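Long-range contacts in auracyanin-B-2 (Chloroflexus aurantiacus, PDB 1QHQ), which binds a type I copper ion and probably serves as a soluble electron acceptor for the membrane-bound alternative complex III: residues L35-N40 with F110-P115; L61-D66 with G116-I121; A70-A75 with P88-A93. One frame throughout, in Å; residues are numbered along the deposited sequence. Where two conformers were deposited one is given.

How the interactions relate
The three contacts follow one another across the cupredoxin fold, centres about 11 Å apart (1 to 2, 2 to 3) and about 19 Å (1 to 3). Interaction 1 joins the ends of strands 34-38 and 104-111, which belong to different sheets. The chain turns into strand 116-121, which interaction 2 pairs with strand 60-62 inside the five-stranded sheet. Interaction 3 sets helix 66-77 against the turn leading to strand 93-96. Along the sequence interactions 1 and 2 interlock, whereas 3 is nested inside both. Neighbours touch, Pro113 on Tyr118 and Val62 on Val72, so the contacts join the two sheets and seat the helix on the sheet whose strand 116-121 leads to copper ligand Cys122.

Interaction 1 of 3, residues L35-N40 with F110-P115; sequences LSLPAN and FRTPAP
Ala39 and Asn40, just beyond strand 34-38, pass beside Thr112 to Ala114 where the chain leaves strand 104-111, the directions of 37-40 and 110-115 differing by 97°, with CA of Asn40 5.0 Å from CA of Thr112. Thr112 carries the contact. Its OG1 stands between the backbone N and the carbonyl carbon (chi1 55°), a position that sends the hydroxyl to Pro38 O, 2.7 Å away, in the carbonyl plane and on a lone pair. Its CG2 turns inward and lies 3.7 Å from CD1 of Leu37. A threonine suits this place because one branch serves polar backbone and the other the apolar interior, where Leu37 also reaches towards the Phe110 ring.

Ala39 is small enough for the chain to pass close: its CB sits 3.6 Å from CD of Pro115 and beside the carbonyl oxygen of Pro113. The N-H of Asn40 makes two weak bonds, to Thr112 O and, at 3.4 Å, to Pro113 O. At the surface, in one of the two conformers modelled for Arg111, its side chain runs alongside that of Asn40, amide and guanidinium planes 47° apart. There OD1 of Asn40 lies against CD of Arg111, NH1 gives a weak bond to Asn40 O at the guanidinium edge, and NH2 forms the stronger link, a salt bridge to Glu13. The chemistry is thus graded: the Thr112 hydroxyl donates to Pro38 O and accepts from Thr41 N, using both functions of its oxygen to tie the two sheets at their margin, while the weak bonds of Asn40 and Arg111 add little.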
ATOM      1  N   LEU A  35       3.565  -0.692 -10.952  1.00 10.80           N
ATOM      2  CA  LEU A  35       4.861  -1.079 -10.396  1.00 10.14           C
ATOM      3  C   LEU A  35       5.170  -2.498 -10.958  1.00 10.58           C
ATOM      4  O   LEU A  35       4.237  -3.197 -11.285  1.00  9.74           O
ATOM      5  CB  LEU A  35       4.779  -1.191  -8.868  1.00  9.04           C
ATOM      6  CG  LEU A  35       4.673   0.154  -8.121  1.00 13.35           C
ATOM      7  CD1 LEU A  35       4.463  -0.064  -6.644  1.00 13.08           C
ATOM      8  CD2 LEU A  35       5.901   1.022  -8.376  1.00 12.79           C
ATOM      9  N   SER A  36       6.466  -2.794 -10.937  1.00 10.81           N
ATOM     10  CA  SER A  36       6.876  -4.148 -11.408  1.00 11.61           C
ATOM     11  C   SER A  36       7.968  -4.650 -10.457  1.00 10.85           C
ATOM     12  O   SER A  36       8.920  -3.898 -10.240  1.00 13.35           O
ATOM     13  CB  SER A  36       7.529  -3.903 -12.799  1.00 15.44           C
ATOM     14  OG  SER A  36       7.830  -5.076 -13.457  1.00 21.76           O
ATOM     15  N   LEU A  37       7.874  -5.859  -9.971  1.00 11.35           N
ATOM     16  CA  LEU A  37       8.967  -6.400  -9.104  1.00 10.78           C
ATOM     17  C   LEU A  37       9.052  -7.900  -9.411  1.00 11.45           C
ATOM     18  O   LEU A  37       8.066  -8.548  -9.702  1.00 12.31           O
ATOM     19  CB  LEU A  37       8.559  -6.216  -7.642  1.00 10.58           C
ATOM     20  CG  LEU A  37       8.432  -4.787  -7.089  1.00 10.16           C
ATOM     21  CD1 LEU A  37       7.736  -4.841  -5.739  1.00  9.41           C
ATOM     22  CD2 LEU A  37       9.846  -4.188  -6.970  1.00 11.94           C
ATOM     23  N   PRO A  38      10.235  -8.475  -9.144  1.00  9.70           N
ATOM     24  CA  PRO A  38      10.368  -9.932  -9.275  1.00 11.94           C
ATOM     25  C   PRO A  38       9.673 -10.634  -8.135  1.00 12.11           C
ATOM     26  O   PRO A  38       9.575 -10.058  -7.043  1.00 12.06           O
ATOM     27  CB  PRO A  38      11.878 -10.131  -9.226  1.00 10.41           C
ATOM     28  CG  PRO A  38      12.395  -8.985  -8.417  1.00 12.57           C
ATOM     29  CD  PRO A  38      11.455  -7.810  -8.756  1.00 10.30           C
ATOM     30  N   ALA A  39       9.277 -11.877  -8.338  1.00 10.72           N
ATOM     31  CA  ALA A  39       8.628 -12.689  -7.334  1.00 11.21           C
ATOM     32  C   ALA A  39       9.604 -13.135  -6.236  1.00 12.48           C
ATOM     33  O   ALA A  39      10.798 -13.208  -6.473  1.00 13.67           O
ATOM     34  CB  ALA A  39       8.011 -13.949  -7.966  1.00 10.46           C
ATOM     35  N   ASN A  40       9.046 -13.389  -5.085  1.00 11.86           N
ATOM     36  CA  ASN A  40       9.762 -13.998  -3.959  1.00 12.78           C
ATOM     37  C   ASN A  40      11.048 -13.287  -3.653  1.00 13.05           C
ATOM     38  O   ASN A  40      12.110 -13.867  -3.356  1.00 14.90           O
ATOM     39  CB  ASN A  40      10.025 -15.498  -4.286  1.00 17.94           C
ATOM     40  CG  ASN A  40      10.554 -16.237  -3.062  1.00 26.92           C
ATOM     41  OD1 ASN A  40      10.077 -16.027  -1.942  1.00 32.24           O
ATOM     42  ND2 ASN A  40      11.554 -17.091  -3.250  1.00 30.82           N
ATOM     43  N   PHE A 110       8.862  -6.126   2.644  1.00  7.87           N
ATOM     44  CA  PHE A 110       8.077  -7.328   2.468  1.00  8.63           C
ATOM     45  C   PHE A 110       8.700  -8.244   1.419  1.00  9.60           C
ATOM     46  O   PHE A 110       9.392  -7.782   0.517  1.00 10.26           O
ATOM     47  CB  PHE A 110       6.617  -7.018   2.138  1.00 10.95           C
ATOM     48  CG  PHE A 110       6.412  -6.347   0.802  1.00  9.41           C
ATOM     49  CD1 PHE A 110       6.666  -5.002   0.636  1.00 10.10           C
ATOM     50  CD2 PHE A 110       5.971  -7.078  -0.295  1.00  9.81           C
ATOM     51  CE1 PHE A 110       6.484  -4.403  -0.594  1.00 10.82           C
ATOM     52  CE2 PHE A 110       5.823  -6.497  -1.535  1.00  9.81           C
ATOM     53  CZ  PHE A 110       6.023  -5.117  -1.674  1.00 13.37           C
ATOM     54  N   ARG A 111       8.276  -9.505   1.462  1.00 10.37           N
ATOM     55  CA  ARG A 111       8.634 -10.444   0.392  1.00 11.80           C
ATOM     56  C   ARG A 111       7.511 -10.423  -0.653  1.00 10.31           C
ATOM     57  O   ARG A 111       6.345 -10.592  -0.335  1.00 12.30           O
ATOM     58  CB  ARG A 111       8.828 -11.861   0.945  1.00 15.23           C
ATOM     59  CG  ARG A 111       9.300 -12.836  -0.148  0.50 15.80           C
ATOM     60  CD  ARG A 111       9.686 -14.177   0.471  0.50 17.55           C
ATOM     61  NE  ARG A 111      10.755 -14.016   1.460  0.50 18.87           N
ATOM     62  CZ  ARG A 111      12.046 -14.009   1.153  0.50 16.36           C
ATOM     63  NH1 ARG A 111      12.407 -14.124  -0.126  0.50 16.49           N
ATOM     64  NH2 ARG A 111      12.983 -13.841   2.066  0.50 15.54           N
ATOM     65  N   THR A 112       7.904 -10.106  -1.883  1.00 11.17           N
ATOM     66  CA  THR A 112       6.855 -10.087  -2.936  1.00  9.61           C
ATOM     67  C   THR A 112       6.255 -11.482  -3.085  1.00 12.07           C
ATOM     68  O   THR A 112       6.927 -12.492  -2.841  1.00 10.00           O
ATOM     69  CB  THR A 112       7.474  -9.638  -4.256  1.00 11.74           C
ATOM     70  OG1 THR A 112       8.589 -10.520  -4.524  1.00 11.03           O
ATOM     71  CG2 THR A 112       8.011  -8.207  -4.189  1.00 10.98           C
ATOM     72  N   PRO A 113       5.004 -11.553  -3.494  1.00 11.34           N
ATOM     73  CA  PRO A 113       4.282 -12.784  -3.714  1.00  8.88           C
ATOM     74  C   PRO A 113       4.686 -13.491  -4.999  1.00 10.90           C
ATOM     75  O   PRO A 113       5.714 -13.148  -5.603  1.00 10.81           O
ATOM     76  CB  PRO A 113       2.816 -12.299  -3.774  1.00 11.74           C
ATOM     77  CG  PRO A 113       2.966 -10.970  -4.476  1.00 10.62           C
ATOM     78  CD  PRO A 113       4.178 -10.347  -3.798  1.00 11.56           C
ATOM     79  N   ALA A 114       3.954 -14.534  -5.375  1.00 10.79           N
ATOM     80  CA  ALA A 114       4.287 -15.293  -6.620  1.00 11.23           C
ATOM     81  C   ALA A 114       4.041 -14.452  -7.846  1.00 11.38           C
ATOM     82  O   ALA A 114       3.307 -13.432  -7.757  1.00 12.09           O
ATOM     83  CB  ALA A 114       3.281 -16.473  -6.633  1.00 13.83           C
ATOM     84  N   PRO A 115       4.516 -14.822  -8.999  1.00 10.86           N
ATOM     85  CA  PRO A 115       4.304 -14.082 -10.234  1.00 10.25           C
ATOM     86  C   PRO A 115       2.817 -13.923 -10.438  1.00  9.44           C
ATOM     87  O   PRO A 115       2.016 -14.820 -10.117  1.00 11.85           O
ATOM     88  CB  PRO A 115       4.899 -15.002 -11.326  1.00 10.21           C
ATOM     89  CG  PRO A 115       6.037 -15.669 -10.553  1.00 11.36           C
ATOM     90  CD  PRO A 115       5.365 -16.028  -9.231  1.00  9.47           C
TER

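Interaction 2 of 3, residues L61-D66 with G116-I121; sequences LVNGGD and GTYLYI. With SO4 (sulfate ion), chain E.
Leu61 and Tyr120 face each other as an antiparallel, non-hydrogen-bonded pair in the five-stranded sheet of the cupredoxin sandwich, their CA atoms 4.2 Å apart. Beyond them, Val62 N bonds to Leu119 O at 2.9 Å, nearly straight (176°), and Leu119 N bonds to Gly64 O. Between these bonds the chain swings out through an inverse gamma turn centred on Asn63. The backbone angles of Gly64 would jam a side chain against the preceding carbonyl, so glycine fits there.

Leu119 runs alongside Val62; with CG anti to its carbonyl carbon (chi1 -77°) and chi2 extended, its CD1 passes over the backbone of Gly65 to the carboxylate of Asp66, whose OD1 is held by Lys133 and Tyr128. Leu61 CD1 meets CB of Tyr118 on the sheet's other side. Asn63 brings its amide nearly coplanar with the Tyr118 ring, ND2 lying in plane at the edge, 3.5 Å from CE2; the ring's hydroxyl is fixed by Ala114 O.

Further out, Val62 and Leu119 pack against helix 66-77, and Ile121 lies next in sequence to the copper ligand Cys122. At the helix start, N-cap residue Gly65 donates its N-H to O3 of a sulfate, probably from the crystallisation liquor, 2.9 Å away.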
ATOM      1  N   LEU A  61      -0.724  -3.203  -0.440  1.00  9.99           N
ATOM      2  CA  LEU A  61      -0.717  -4.218  -1.530  1.00  9.90           C
ATOM      3  C   LEU A  61      -1.652  -5.356  -1.160  1.00 10.41           C
ATOM      4  O   LEU A  61      -1.545  -5.902  -0.076  1.00 10.29           O
ATOM      5  CB  LEU A  61       0.738  -4.742  -1.640  1.00  9.25           C
ATOM      6  CG  LEU A  61       0.846  -5.889  -2.690  1.00  8.05           C
ATOM      7  CD1 LEU A  61       0.565  -5.304  -4.072  1.00  8.69           C
ATOM      8  CD2 LEU A  61       2.251  -6.478  -2.665  1.00 10.59           C
ATOM      9  N   VAL A  62      -2.593  -5.673  -2.049  1.00 10.28           N
ATOM     10  CA  VAL A  62      -3.556  -6.717  -1.749  1.00 11.02           C
ATOM     11  C   VAL A  62      -3.330  -7.945  -2.639  1.00 12.27           C
ATOM     12  O   VAL A  62      -2.781  -7.835  -3.714  1.00 11.71           O
ATOM     13  CB  VAL A  62      -5.005  -6.252  -1.823  1.00 15.85           C
ATOM     14  CG1 VAL A  62      -5.185  -4.955  -1.009  1.00 16.40           C
ATOM     15  CG2 VAL A  62      -5.477  -6.078  -3.231  1.00 15.34           C
ATOM     16  N   ASN A  63      -3.779  -9.084  -2.092  1.00 12.76           N
ATOM     17  CA  ASN A  63      -3.559 -10.376  -2.781  1.00 14.57           C
ATOM     18  C   ASN A  63      -4.637 -10.650  -3.802  1.00 15.22           C
ATOM     19  O   ASN A  63      -5.446 -11.585  -3.666  1.00 17.96           O
ATOM     20  CB  ASN A  63      -3.504 -11.446  -1.689  1.00 14.98           C
ATOM     21  CG  ASN A  63      -3.195 -12.835  -2.254  1.00 16.34           C
ATOM     22  OD1 ASN A  63      -3.755 -13.814  -1.718  1.00 21.40           O
ATOM     23  ND2 ASN A  63      -2.397 -12.901  -3.281  1.00 13.08           N
ATOM     24  N   GLY A  64      -4.764  -9.778  -4.803  1.00 13.43           N
ATOM     25  CA  GLY A  64      -5.821  -9.922  -5.794  1.00 15.06           C
ATOM     26  C   GLY A  64      -6.138  -8.615  -6.506  1.00 16.57           C
ATOM     27  O   GLY A  64      -5.348  -7.680  -6.558  1.00 13.85           O
ATOM     28  N   GLY A  65      -7.343  -8.577  -7.074  1.00 16.01           N
ATOM     29  CA  GLY A  65      -7.861  -7.490  -7.839  1.00 17.01           C
ATOM     30  C   GLY A  65      -8.894  -6.671  -7.032  1.00 17.06           C
ATOM     31  O   GLY A  65      -8.817  -6.601  -5.824  1.00 18.38           O
ATOM     32  N   ASP A  66      -9.864  -6.131  -7.768  1.00 17.11           N
ATOM     33  CA  ASP A  66     -10.807  -5.182  -7.186  1.00 19.48           C
ATOM     34  C   ASP A  66     -11.707  -5.758  -6.140  1.00 19.42           C
ATOM     35  O   ASP A  66     -11.996  -5.069  -5.135  1.00 19.18           O
ATOM     36  CB  ASP A  66     -11.577  -4.426  -8.254  1.00 23.90           C
ATOM     37  CG  ASP A  66     -10.734  -3.318  -8.877  1.00 28.35           C
ATOM     38  OD1 ASP A  66     -10.398  -2.337  -8.142  1.00 26.97           O
ATOM     39  OD2 ASP A  66     -10.323  -3.497 -10.031  1.00 31.16           O
ATOM     40  N   GLY A 116       2.383 -12.721 -10.889  1.00  9.55           N
ATOM     41  CA  GLY A 116       0.958 -12.490 -11.066  1.00 10.83           C
ATOM     42  C   GLY A 116       0.753 -10.939 -11.017  1.00  9.55           C
ATOM     43  O   GLY A 116       1.724 -10.228 -11.058  1.00 10.58           O
ATOM     44  N   THR A 117      -0.508 -10.599 -10.994  1.00  9.86           N
ATOM     45  CA  THR A 117      -0.883  -9.161 -11.001  1.00 10.80           C
ATOM     46  C   THR A 117      -1.736  -8.900  -9.763  1.00  8.94           C
ATOM     47  O   THR A 117      -2.551  -9.676  -9.314  1.00 11.04           O
ATOM     48  CB  THR A 117      -1.680  -8.872 -12.268  1.00 10.58           C
ATOM     49  OG1 THR A 117      -0.833  -9.090 -13.403  0.50  8.93           O
ATOM     50  CG2 THR A 117      -2.185  -7.434 -12.322  0.50  7.30           C
ATOM     51  N   TYR A 118      -1.410  -7.765  -9.121  1.00  9.63           N
ATOM     52  CA  TYR A 118      -1.940  -7.470  -7.802  1.00 11.15           C
ATOM     53  C   TYR A 118      -2.242  -5.956  -7.724  1.00 11.61           C
ATOM     54  O   TYR A 118      -1.449  -5.172  -8.253  1.00 13.23           O
ATOM     55  CB  TYR A 118      -0.851  -7.741  -6.738  1.00 10.88           C
ATOM     56  CG  TYR A 118      -0.376  -9.185  -6.726  1.00 10.39           C
ATOM     57  CD1 TYR A 118       0.672  -9.584  -7.549  1.00 12.26           C
ATOM     58  CD2 TYR A 118      -0.919 -10.075  -5.822  1.00 10.09           C
ATOM     59  CE1 TYR A 118       1.086 -10.917  -7.515  1.00 10.87           C
ATOM     60  CE2 TYR A 118      -0.456 -11.387  -5.739  1.00 13.16           C
ATOM     61  CZ  TYR A 118       0.523 -11.773  -6.626  1.00 11.11           C
ATOM     62  OH  TYR A 118       0.988 -13.098  -6.553  1.00 11.49           O
ATOM     63  N   LEU A 119      -3.335  -5.608  -7.088  1.00 11.34           N
ATOM     64  CA  LEU A 119      -3.573  -4.157  -6.913  1.00 12.72           C
ATOM     65  C   LEU A 119      -2.869  -3.670  -5.649  1.00  9.90           C
ATOM     66  O   LEU A 119      -2.814  -4.372  -4.644  1.00  9.46           O
ATOM     67  CB  LEU A 119      -5.071  -3.897  -6.716  1.00 12.97           C
ATOM     68  CG  LEU A 119      -5.941  -3.947  -7.959  1.00 16.41           C
ATOM     69  CD1 LEU A 119      -7.400  -3.656  -7.544  1.00 18.12           C
ATOM     70  CD2 LEU A 119      -5.498  -2.966  -9.010  1.00 18.05           C
ATOM     71  N   TYR A 120      -2.436  -2.411  -5.721  1.00  8.18           N
ATOM     72  CA  TYR A 120      -2.083  -1.669  -4.515  1.00  8.99           C
ATOM     73  C   TYR A 120      -3.104  -0.476  -4.446  1.00  9.27           C
ATOM     74  O   TYR A 120      -3.509  -0.005  -5.507  1.00 10.11           O
ATOM     75  CB  TYR A 120      -0.691  -1.174  -4.442  1.00  8.10           C
ATOM     76  CG  TYR A 120      -0.152  -0.397  -5.605  1.00  7.85           C
ATOM     77  CD1 TYR A 120       0.488  -1.093  -6.676  1.00  8.15           C
ATOM     78  CD2 TYR A 120      -0.211   0.995  -5.680  1.00  7.94           C
ATOM     79  CE1 TYR A 120       1.032  -0.378  -7.703  1.00  8.50           C
ATOM     80  CE2 TYR A 120       0.326   1.685  -6.735  1.00  8.92           C
ATOM     81  CZ  TYR A 120       0.957   0.993  -7.762  1.00  9.40           C
ATOM     82  OH  TYR A 120       1.479   1.672  -8.829  1.00 10.58           O
ATOM     83  N   ILE A 121      -3.518  -0.169  -3.251  1.00 10.85           N
ATOM     84  CA  ILE A 121      -4.526   0.894  -3.070  1.00 10.47           C
ATOM     85  C   ILE A 121      -4.116   1.737  -1.879  1.00 11.41           C
ATOM     86  O   ILE A 121      -3.231   1.410  -1.085  1.00  9.21           O
ATOM     87  CB  ILE A 121      -5.936   0.300  -2.732  1.00 12.90           C
ATOM     88  CG1 ILE A 121      -5.931  -0.451  -1.439  1.00 12.59           C
ATOM     89  CG2 ILE A 121      -6.397  -0.586  -3.905  1.00 11.67           C
ATOM     90  CD1 ILE A 121      -7.273  -1.099  -1.046  1.00  9.76           C
TER
HETATM   91  S   SO4 E 144     -10.259 -10.540  -7.279  1.00 48.82           S
HETATM   92  O1  SO4 E 144     -10.430  -9.392  -6.349  1.00 48.45           O
HETATM   93  O2  SO4 E 144     -11.193 -11.657  -6.890  1.00 50.15           O
HETATM   94  O3  SO4 E 144      -8.847 -11.075  -7.179  1.00 49.22           O
HETATM   95  O4  SO4 E 144     -10.535 -10.109  -8.683  1.00 48.75           O

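Interaction 3 of 3, residues A70-A75 with P88-A93; sequences AAVNTA and PDTPNA
Val72 holds CG1 anti to its own backbone N (chi1 177°), which spreads its two methyls over the turn formed by Thr90 to Ala93; Thr90, with chi1 at -63°, turns CG2 towards the helix and its OG1 back to Pro87 O. The valine side chain crosses that of Thr90 at a slant. CG1 meets CG2 of Thr90 at 4.2 Å and CB of Ala93 at 4.0 Å, while CG2 rests 3.5 Å from the carbonyl oxygen of Pro91. One helical turn on, CB of Ala75 lies 4.1 Å from the same threonine methyl.

No hydrogen bond crosses the contact. A short branched valine suits the helix here: one methyl fills the space against Thr90 and Ala93 while the other packs beside the turn's backbone, and Ala75 lets the loop come close. Cutting Val72 back to an alanine takes away both methyls and would probably leave a gap beside Thr90, Ala93 and the turn.

The loop is shaped by its own type II turn, closed by a weak bond from Ala93 N to Thr90 O, and Asn92 takes its third position with positive phi (66°), where asparagine is well tolerated. On the helix's outer side Thr74 bends its OG1 back to Ala70 O, 2.9 Å away, the hydroxyl and Thr74 N reaching that oxygen from opposite faces of its carbonyl plane. The arrangement is that of a cupredoxin's helix-bearing connection: helix 66-77, inserted after strand 60-62, packs on the sandwich and on the loop that returns to edge strand 93-96.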
ATOM      1  N   ALA A  70     -11.566  -4.296  -2.405  1.00 18.45           N
ATOM      2  CA  ALA A  70     -12.743  -3.740  -1.727  1.00 17.74           C
ATOM      3  C   ALA A  70     -12.885  -4.321  -0.346  1.00 17.69           C
ATOM      4  O   ALA A  70     -13.156  -3.584   0.612  1.00 18.01           O
ATOM      5  CB  ALA A  70     -13.984  -4.018  -2.571  1.00 17.64           C
ATOM      6  N   ALA A  71     -12.596  -5.613  -0.187  1.00 17.64           N
ATOM      7  CA  ALA A  71     -12.634  -6.272   1.093  1.00 16.94           C
ATOM      8  C   ALA A  71     -11.600  -5.688   2.062  1.00 19.82           C
ATOM      9  O   ALA A  71     -11.942  -5.345   3.187  1.00 18.98           O
ATOM     10  CB  ALA A  71     -12.464  -7.778   1.006  1.00 20.09           C
ATOM     11  N   VAL A  72     -10.351  -5.566   1.592  1.00 18.48           N
ATOM     12  CA  VAL A  72      -9.315  -4.970   2.436  1.00 18.44           C
ATOM     13  C   VAL A  72      -9.671  -3.508   2.739  1.00 15.12           C
ATOM     14  O   VAL A  72      -9.543  -3.090   3.891  1.00 17.81           O
ATOM     15  CB  VAL A  72      -7.911  -5.054   1.838  1.00 17.89           C
ATOM     16  CG1 VAL A  72      -6.883  -4.354   2.711  1.00 17.64           C
ATOM     17  CG2 VAL A  72      -7.507  -6.508   1.582  1.00 19.18           C
ATOM     18  N   ASN A  73     -10.148  -2.782   1.757  1.00 16.43           N
ATOM     19  CA  ASN A  73     -10.530  -1.383   1.950  1.00 17.25           C
ATOM     20  C   ASN A  73     -11.640  -1.241   2.972  1.00 19.95           C
ATOM     21  O   ASN A  73     -11.633  -0.332   3.811  1.00 19.73           O
ATOM     22  CB  ASN A  73     -10.881  -0.715   0.635  1.00 16.03           C
ATOM     23  CG  ASN A  73     -11.105   0.782   0.819  1.00 20.22           C
ATOM     24  OD1 ASN A  73     -10.155   1.506   1.128  1.00 19.25           O
ATOM     25  ND2 ASN A  73     -12.340   1.216   0.620  1.00 21.18           N
ATOM     26  N   THR A  74     -12.649  -2.114   2.884  1.00 20.28           N
ATOM     27  CA  THR A  74     -13.739  -2.136   3.839  1.00 21.78           C
ATOM     28  C   THR A  74     -13.298  -2.431   5.239  1.00 21.74           C
ATOM     29  O   THR A  74     -13.722  -1.716   6.176  1.00 23.89           O
ATOM     30  CB  THR A  74     -14.874  -3.081   3.376  1.00 19.93           C
ATOM     31  OG1 THR A  74     -15.420  -2.530   2.181  1.00 20.80           O
ATOM     32  CG2 THR A  74     -15.947  -3.204   4.431  1.00 23.03           C
ATOM     33  N   ALA A  75     -12.369  -3.356   5.452  1.00 22.76           N
ATOM     34  CA  ALA A  75     -11.857  -3.629   6.790  1.00 22.44           C
ATOM     35  C   ALA A  75     -11.112  -2.409   7.333  1.00 24.23           C
ATOM     36  O   ALA A  75     -11.290  -2.041   8.495  1.00 26.30           O
ATOM     37  CB  ALA A  75     -10.999  -4.862   6.838  1.00 23.58           C
ATOM     38  N   PRO A  88      -4.395  -5.502  11.664  1.00 25.94           N
ATOM     39  CA  PRO A  88      -3.403  -6.579  11.608  1.00 28.14           C
ATOM     40  C   PRO A  88      -4.133  -7.871  11.258  1.00 30.31           C
ATOM     41  O   PRO A  88      -5.320  -8.010  11.582  1.00 32.36           O
ATOM     42  CB  PRO A  88      -2.822  -6.627  12.997  1.00 28.30           C
ATOM     43  CG  PRO A  88      -3.313  -5.458  13.734  1.00 27.95           C
ATOM     44  CD  PRO A  88      -4.444  -4.844  12.975  1.00 27.27           C
ATOM     45  N   ASP A  89      -3.548  -8.707  10.412  1.00 32.03           N
ATOM     46  CA  ASP A  89      -4.157  -9.975  10.048  1.00 31.82           C
ATOM     47  C   ASP A  89      -5.317  -9.860   9.085  1.00 30.43           C
ATOM     48  O   ASP A  89      -6.019 -10.877   8.860  1.00 30.80           O
ATOM     49  CB  ASP A  89      -4.602 -10.753  11.301  1.00 37.88           C
ATOM     50  CG  ASP A  89      -3.434 -11.094  12.213  1.00 42.11           C
ATOM     51  OD1 ASP A  89      -2.321 -11.317  11.703  1.00 43.67           O
ATOM     52  OD2 ASP A  89      -3.634 -11.031  13.449  1.00 45.58           O
ATOM     53  N   THR A  90      -5.563  -8.709   8.484  1.00 27.44           N
ATOM     54  CA  THR A  90      -6.584  -8.579   7.454  1.00 25.08           C
ATOM     55  C   THR A  90      -6.274  -9.548   6.303  1.00 24.41           C
ATOM     56  O   THR A  90      -5.133  -9.675   5.866  1.00 23.56           O
ATOM     57  CB  THR A  90      -6.648  -7.158   6.867  1.00 22.76           C
ATOM     58  OG1 THR A  90      -7.032  -6.229   7.914  1.00 22.77           O
ATOM     59  CG2 THR A  90      -7.678  -7.084   5.764  1.00 18.49           C
ATOM     60  N   PRO A  91      -7.257 -10.366   5.946  1.00 24.94           N
ATOM     61  CA  PRO A  91      -7.100 -11.338   4.881  1.00 23.54           C
ATOM     62  C   PRO A  91      -6.732 -10.661   3.572  1.00 20.28           C
ATOM     63  O   PRO A  91      -7.279  -9.619   3.198  1.00 20.94           O
ATOM     64  CB  PRO A  91      -8.475 -11.991   4.758  1.00 24.22           C
ATOM     65  CG  PRO A  91      -9.149 -11.716   6.048  1.00 25.23           C
ATOM     66  CD  PRO A  91      -8.633 -10.356   6.487  1.00 24.61           C
ATOM     67  N   ASN A  92      -5.779 -11.270   2.856  1.00 18.07           N
ATOM     68  CA  ASN A  92      -5.410 -10.804   1.533  1.00 17.00           C
ATOM     69  C   ASN A  92      -4.774  -9.429   1.505  1.00 15.50           C
ATOM     70  O   ASN A  92      -4.662  -8.832   0.408  1.00 15.46           O
ATOM     71  CB  ASN A  92      -6.630 -10.868   0.601  1.00 19.16           C
ATOM     72  CG  ASN A  92      -7.074 -12.315   0.382  1.00 23.27           C
ATOM     73  OD1 ASN A  92      -8.271 -12.616   0.503  1.00 25.00           O
ATOM     74  ND2 ASN A  92      -6.122 -13.195   0.136  1.00 18.62           N
ATOM     75  N   ALA A  93      -4.269  -8.960   2.624  1.00 15.86           N
ATOM     76  CA  ALA A  93      -3.478  -7.722   2.672  1.00 14.24           C
ATOM     77  C   ALA A  93      -1.999  -8.080   2.857  1.00 13.89           C
ATOM     78  O   ALA A  93      -1.568  -8.529   3.918  1.00 13.84           O
ATOM     79  CB  ALA A  93      -3.983  -6.873   3.840  1.00 13.19           C
TER